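Local coordinates for mandelate racemase/muconate lactonizing protein (Alicyclobacillus acidocaldarius LAA1, PDB 3QLD) that belongs to the mandelate racemase/muconate lactonizing group of the enolase superfamily, with an N-terminal capping domain and a C-terminal barrel domain, at residues P126-V140 with F342-G355. Numbering follows the deposited sequence.
Sequences PLVGLLGGGRDRVEV and FVEPGVIQVPQCAG
Arg137 and Val347 project from the same face of a short antiparallel strand pair, 137-139 with 347-349. Arg137 stands directly across from Gln349, a non-hydrogen-bonded pair, and lies diagonally across Val347. The arginine chain runs extended from CG to NE and crosses the valine at about a right angle; Arg137 CB lies 3.7 Å from Val347 CG1. This reach carries the guanidinium to Val343, whose CG1 sits 3.7 Å above its plane, offset toward the rim. Glu344 comes in at the guanidinium edge with its CG. The carboxylate and guanidinium planes are only 25° apart, but Arg137 NH1 and Glu344 OE2 stay 4.4 Å apart, too far for a salt bridge, so any attraction is probably modest.

Val138 and Ile348 form the hydrogen-bonded pair and exchange two N-H...O bonds. Beyond it, Val350 N donates to Asp136 O at 3.0 Å.

The buried side is apolar. Val350, with CG1 anti to its backbone N (chi1 171°), spreads its two methyls: CG2 meets Val138 CG1 at 3.7 Å, while CG1 reaches Val128 CG2. Both valines cross it at about a right angle. Val140 CG2 packs on Ile348 CG1, and Val140 CB meets the Phe342 ring at its edge, in plane. The ring has Gly346 N over its centre, 3.3 Å above the plane; Gly346 belongs to a type II turn.

At the other end, Leu127 N bonds Cys353 O at 3.0 Å. This ties the first residue of helix 127-130, just after the N-cap Pro126, to the loop that follows strand 347-349.

Strand 347-349 lies antiparallel beside the start of the first barrel strand, 137-144. Glu139 is salt-bridged to Arg166 and also backbone-bonded to Thr322. Val128 and Pro351 rest on helix 303-313, and Leu127 packs against helices 105-123 and 277-289.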
loop_
_atom_site.group_PDB
_atom_site.type_symbol
_atom_site.label_atom_id
_atom_site.label_comp_id
_atom_site.label_asym_id
_atom_site.label_seq_id
_atom_site.Cartn_x
_atom_site.Cartn_y
_atom_site.Cartn_z
ATOM N N PRO A 126 -4.991 -28.120 -18.651
ATOM C CA PRO A 126 -3.767 -27.437 -18.286
ATOM C C PRO A 126 -4.019 -25.950 -17.941
ATOM O O PRO A 126 -4.645 -25.204 -18.719
ATOM C CB PRO A 126 -2.902 -27.571 -19.542
ATOM C CG PRO A 126 -3.298 -28.975 -20.115
ATOM C CD PRO A 126 -4.793 -29.092 -19.758
ATOM N N LEU A 127 -3.578 -25.541 -16.751
ATOM C CA LEU A 127 -3.703 -24.129 -16.323
ATOM C C LEU A 127 -3.063 -23.178 -17.319
ATOM O O LEU A 127 -3.664 -22.177 -17.670
ATOM C CB LEU A 127 -3.141 -23.910 -14.895
ATOM C CG LEU A 127 -3.212 -22.447 -14.373
ATOM C CD1 LEU A 127 -4.652 -21.861 -14.393
ATOM C CD2 LEU A 127 -2.714 -22.435 -12.959
ATOM N N VAL A 128 -1.870 -23.506 -17.820
ATOM C CA VAL A 128 -1.226 -22.633 -18.814
ATOM C C VAL A 128 -2.022 -22.312 -20.156
ATOM O O VAL A 128 -2.118 -21.146 -20.599
ATOM C CB VAL A 128 0.223 -23.058 -19.071
ATOM C CG1 VAL A 128 0.275 -24.389 -19.858
ATOM C CG2 VAL A 128 0.963 -21.959 -19.842
ATOM N N GLY A 129 -2.659 -23.335 -20.738
ATOM C CA GLY A 129 -3.529 -23.157 -21.914
ATOM C C GLY A 129 -4.749 -22.348 -21.532
ATOM O O GLY A 129 -5.333 -21.595 -22.353
ATOM N N LEU A 130 -5.152 -22.487 -20.279
ATOM C CA LEU A 130 -6.321 -21.759 -19.814
ATOM C C LEU A 130 -6.076 -20.256 -19.840
ATOM O O LEU A 130 -6.987 -19.486 -20.145
ATOM C CB LEU A 130 -6.721 -22.225 -18.416
ATOM C CG LEU A 130 -7.547 -23.508 -18.322
ATOM C CD1 LEU A 130 -8.385 -23.382 -17.105
ATOM C CD2 LEU A 130 -8.460 -23.727 -19.537
ATOM N N LEU A 131 -4.839 -19.865 -19.515
ATOM C CA LEU A 131 -4.380 -18.470 -19.541
ATOM C C LEU A 131 -3.754 -18.017 -20.869
ATOM O O LEU A 131 -3.300 -16.877 -20.965
ATOM C CB LEU A 131 -3.358 -18.227 -18.423
ATOM C CG LEU A 131 -3.914 -18.539 -17.021
ATOM C CD1 LEU A 131 -2.795 -18.905 -16.076
ATOM C CD2 LEU A 131 -4.731 -17.397 -16.526
ATOM N N GLY A 132 -3.700 -18.885 -21.883
ATOM C CA GLY A 132 -3.139 -18.465 -23.186
ATOM C C GLY A 132 -1.610 -18.471 -23.262
ATOM O O GLY A 132 -0.984 -17.734 -24.037
ATOM N N GLY A 133 -0.986 -19.306 -22.450
ATOM C CA GLY A 133 0.470 -19.362 -22.434
ATOM C C GLY A 133 0.924 -20.394 -23.428
ATOM O O GLY A 133 0.597 -21.589 -23.278
ATOM N N GLY A 134 1.686 -19.934 -24.420
ATOM C CA GLY A 134 2.064 -20.752 -25.561
ATOM C C GLY A 134 3.430 -21.373 -25.423
ATOM O O GLY A 134 3.591 -22.563 -25.689
ATOM N N ARG A 135 4.426 -20.593 -25.018
ATOM C CA ARG A 135 5.799 -21.112 -24.922
ATOM C C ARG A 135 5.837 -22.458 -24.162
ATOM O O ARG A 135 5.114 -22.654 -23.182
ATOM C CB ARG A 135 6.674 -20.076 -24.240
ATOM C CG ARG A 135 6.171 -18.703 -24.549
ATOM C CD ARG A 135 6.707 -17.608 -23.666
ATOM N NE ARG A 135 7.366 -16.610 -24.495
ATOM C CZ ARG A 135 8.669 -16.644 -24.759
ATOM N NH1 ARG A 135 9.417 -17.612 -24.225
ATOM N NH2 ARG A 135 9.231 -15.710 -25.526
ATOM N N ASP A 136 6.667 -23.397 -24.617
ATOM C CA ASP A 136 6.702 -24.706 -23.981
ATOM C C ASP A 136 7.817 -24.779 -22.976
ATOM O O ASP A 136 7.764 -25.561 -22.047
ATOM C CB ASP A 136 6.847 -25.817 -25.039
ATOM C CG ASP A 136 5.503 -26.210 -25.639
ATOM O OD1 ASP A 136 4.743 -26.903 -24.911
ATOM O OD2 ASP A 136 5.213 -25.825 -26.808
ATOM N N ARG A 137 8.826 -23.934 -23.183
ATOM C CA ARG A 137 9.987 -23.807 -22.305
ATOM C C ARG A 137 10.338 -22.328 -22.090
ATOM O O ARG A 137 9.926 -21.461 -22.890
ATOM C CB ARG A 137 11.187 -24.470 -22.922
ATOM C CG ARG A 137 10.983 -25.918 -23.130
ATOM C CD ARG A 137 12.200 -26.515 -23.832
ATOM N NE ARG A 137 12.015 -27.961 -23.913
ATOM C CZ ARG A 137 13.000 -28.863 -23.879
ATOM N NH1 ARG A 137 14.274 -28.479 -23.770
ATOM N NH2 ARG A 137 12.695 -30.165 -23.953
ATOM N N VAL A 138 11.074 -22.061 -21.011
ATOM C CA VAL A 138 11.516 -20.704 -20.682
ATOM C C VAL A 138 12.969 -20.729 -20.261
ATOM O O VAL A 138 13.428 -21.702 -19.624
ATOM C CB VAL A 138 10.625 -20.049 -19.584
ATOM C CG1 VAL A 138 9.107 -20.018 -20.035
ATOM C CG2 VAL A 138 10.751 -20.840 -18.303
ATOM N N GLU A 139 13.721 -19.682 -20.615
ATOM C CA GLU A 139 15.101 -19.624 -20.191
ATOM C C GLU A 139 15.197 -18.938 -18.830
ATOM O O GLU A 139 14.337 -18.135 -18.519
ATOM C CB GLU A 139 15.944 -18.784 -21.104
ATOM C CG GLU A 139 15.730 -18.928 -22.594
ATOM C CD GLU A 139 16.690 -17.990 -23.329
ATOM O OE1 GLU A 139 16.459 -16.747 -23.316
ATOM O OE2 GLU A 139 17.680 -18.493 -23.883
ATOM N N VAL A 140 16.289 -19.180 -18.104
ATOM C CA VAL A 140 16.386 -18.882 -16.670
ATOM C C VAL A 140 17.622 -18.006 -16.491
ATOM O O VAL A 140 18.635 -18.296 -17.111
ATOM C CB VAL A 140 16.549 -20.203 -15.849
ATOM C CG1 VAL A 140 16.805 -19.861 -14.393
ATOM C CG2 VAL A 140 15.324 -21.098 -16.004
ATOM N N PHE A 342 15.912 -27.970 -14.125
ATOM C CA PHE A 342 16.186 -27.738 -15.529
ATOM C C PHE A 342 15.727 -28.935 -16.377
ATOM O O PHE A 342 15.964 -30.089 -15.984
ATOM C CB PHE A 342 17.692 -27.567 -15.717
ATOM C CG PHE A 342 18.248 -26.225 -15.275
ATOM C CD1 PHE A 342 17.594 -25.019 -15.576
ATOM C CD2 PHE A 342 19.472 -26.165 -14.596
ATOM C CE1 PHE A 342 18.142 -23.775 -15.198
ATOM C CE2 PHE A 342 20.023 -24.939 -14.206
ATOM C CZ PHE A 342 19.365 -23.730 -14.520
ATOM N N VAL A 343 15.038 -28.673 -17.489
ATOM C CA VAL A 343 14.835 -29.697 -18.529
ATOM C C VAL A 343 16.095 -29.857 -19.447
ATOM O O VAL A 343 16.366 -30.946 -19.998
ATOM C CB VAL A 343 13.541 -29.429 -19.366
ATOM C CG1 VAL A 343 13.580 -28.083 -20.086
ATOM C CG2 VAL A 343 13.284 -30.554 -20.352
ATOM N N GLU A 344 16.818 -28.755 -19.622
ATOM C CA GLU A 344 18.155 -28.687 -20.251
ATOM C C GLU A 344 18.890 -27.584 -19.496
ATOM O O GLU A 344 18.240 -26.801 -18.793
ATOM C CB GLU A 344 18.088 -28.314 -21.754
ATOM C CG GLU A 344 17.370 -29.283 -22.693
ATOM C CD GLU A 344 18.012 -30.676 -22.824
ATOM O OE1 GLU A 344 19.158 -30.895 -22.351
ATOM O OE2 GLU A 344 17.349 -31.578 -23.408
ATOM N N PRO A 345 20.234 -27.494 -19.604
ATOM C CA PRO A 345 20.852 -26.439 -18.784
ATOM C C PRO A 345 20.272 -25.031 -19.088
ATOM O O PRO A 345 20.044 -24.667 -20.265
ATOM C CB PRO A 345 22.358 -26.564 -19.113
ATOM C CG PRO A 345 22.496 -28.063 -19.462
ATOM C CD PRO A 345 21.242 -28.362 -20.247
ATOM N N GLY A 346 19.941 -24.282 -18.026
ATOM C CA GLY A 346 19.384 -22.944 -18.182
ATOM C C GLY A 346 17.947 -22.861 -18.656
ATOM O O GLY A 346 17.434 -21.754 -18.922
ATOM N N VAL A 347 17.272 -24.003 -18.770
ATOM C CA VAL A 347 15.924 -24.033 -19.323
ATOM C C VAL A 347 14.975 -24.841 -18.450
ATOM O O VAL A 347 15.358 -25.879 -17.905
ATOM C CB VAL A 347 15.895 -24.653 -20.742
ATOM C CG1 VAL A 347 14.492 -24.509 -21.364
ATOM C CG2 VAL A 347 16.957 -24.034 -21.641
ATOM N N ILE A 348 13.722 -24.398 -18.350
ATOM C CA ILE A 348 12.787 -25.124 -17.538
ATOM C C ILE A 348 11.550 -25.355 -18.369
ATOM O O ILE A 348 11.136 -24.491 -19.158
ATOM C CB ILE A 348 12.439 -24.368 -16.168
ATOM C CG1 ILE A 348 13.647 -24.322 -15.272
ATOM C CG2 ILE A 348 11.337 -25.077 -15.415
ATOM C CD1 ILE A 348 13.466 -23.652 -13.797
ATOM N N GLN A 349 10.990 -26.553 -18.232
ATOM C CA GLN A 349 9.800 -26.879 -18.962
ATOM C C GLN A 349 8.710 -26.137 -18.235
ATOM O O GLN A 349 8.620 -26.222 -16.998
ATOM C CB GLN A 349 9.515 -28.383 -18.913
ATOM C CG GLN A 349 8.344 -28.867 -19.810
ATOM C CD GLN A 349 8.777 -29.033 -21.279
ATOM O OE1 GLN A 349 7.970 -28.915 -22.206
ATOM N NE2 GLN A 349 10.076 -29.301 -21.488
ATOM N N VAL A 350 7.867 -25.474 -19.005
ATOM C CA VAL A 350 6.621 -24.932 -18.518
ATOM C C VAL A 350 5.669 -26.019 -18.024
ATOM O O VAL A 350 5.312 -26.896 -18.786
ATOM C CB VAL A 350 5.975 -24.089 -19.635
ATOM C CG1 VAL A 350 4.540 -23.644 -19.294
ATOM C CG2 VAL A 350 6.851 -22.905 -19.959
ATOM N N PRO A 351 5.223 -25.936 -16.736
ATOM C CA PRO A 351 4.239 -26.846 -16.140
ATOM C C PRO A 351 2.935 -26.991 -16.949
ATOM O O PRO A 351 2.240 -25.993 -17.293
ATOM C CB PRO A 351 3.929 -26.187 -14.763
ATOM C CG PRO A 351 5.272 -25.540 -14.384
ATOM C CD PRO A 351 5.835 -25.033 -15.725
ATOM N N GLN A 352 2.589 -28.244 -17.229
ATOM C CA GLN A 352 1.363 -28.534 -17.958
ATOM C C GLN A 352 0.248 -29.037 -17.050
ATOM O O GLN A 352 -0.804 -29.428 -17.535
ATOM C CB GLN A 352 1.655 -29.537 -19.110
ATOM C CG GLN A 352 2.575 -28.951 -20.187
ATOM C CD GLN A 352 1.952 -27.766 -20.956
ATOM O OE1 GLN A 352 0.704 -27.657 -21.146
ATOM N NE2 GLN A 352 2.801 -26.862 -21.371
ATOM N N CYS A 353 0.451 -28.974 -15.736
ATOM C CA CYS A 353 -0.551 -29.441 -14.783
ATOM C C CYS A 353 -1.882 -28.724 -14.930
ATOM O O CYS A 353 -1.935 -27.499 -15.113
ATOM C CB CYS A 353 -0.037 -29.321 -13.343
ATOM S SG CYS A 353 0.660 -27.622 -12.987
ATOM N N ALA A 354 -2.958 -29.506 -14.864
ATOM C CA ALA A 354 -4.295 -28.999 -14.678
ATOM C C ALA A 354 -4.348 -28.749 -13.180
ATOM O O ALA A 354 -4.914 -29.562 -12.429
ATOM C CB ALA A 354 -5.369 -30.062 -15.066
ATOM N N GLY A 355 -3.725 -27.658 -12.731
ATOM C CA GLY A 355 -3.660 -27.396 -11.299
ATOM C C GLY A 355 -2.453 -28.047 -10.642
ATOM O O GLY A 355 -2.041 -29.148 -11.000
#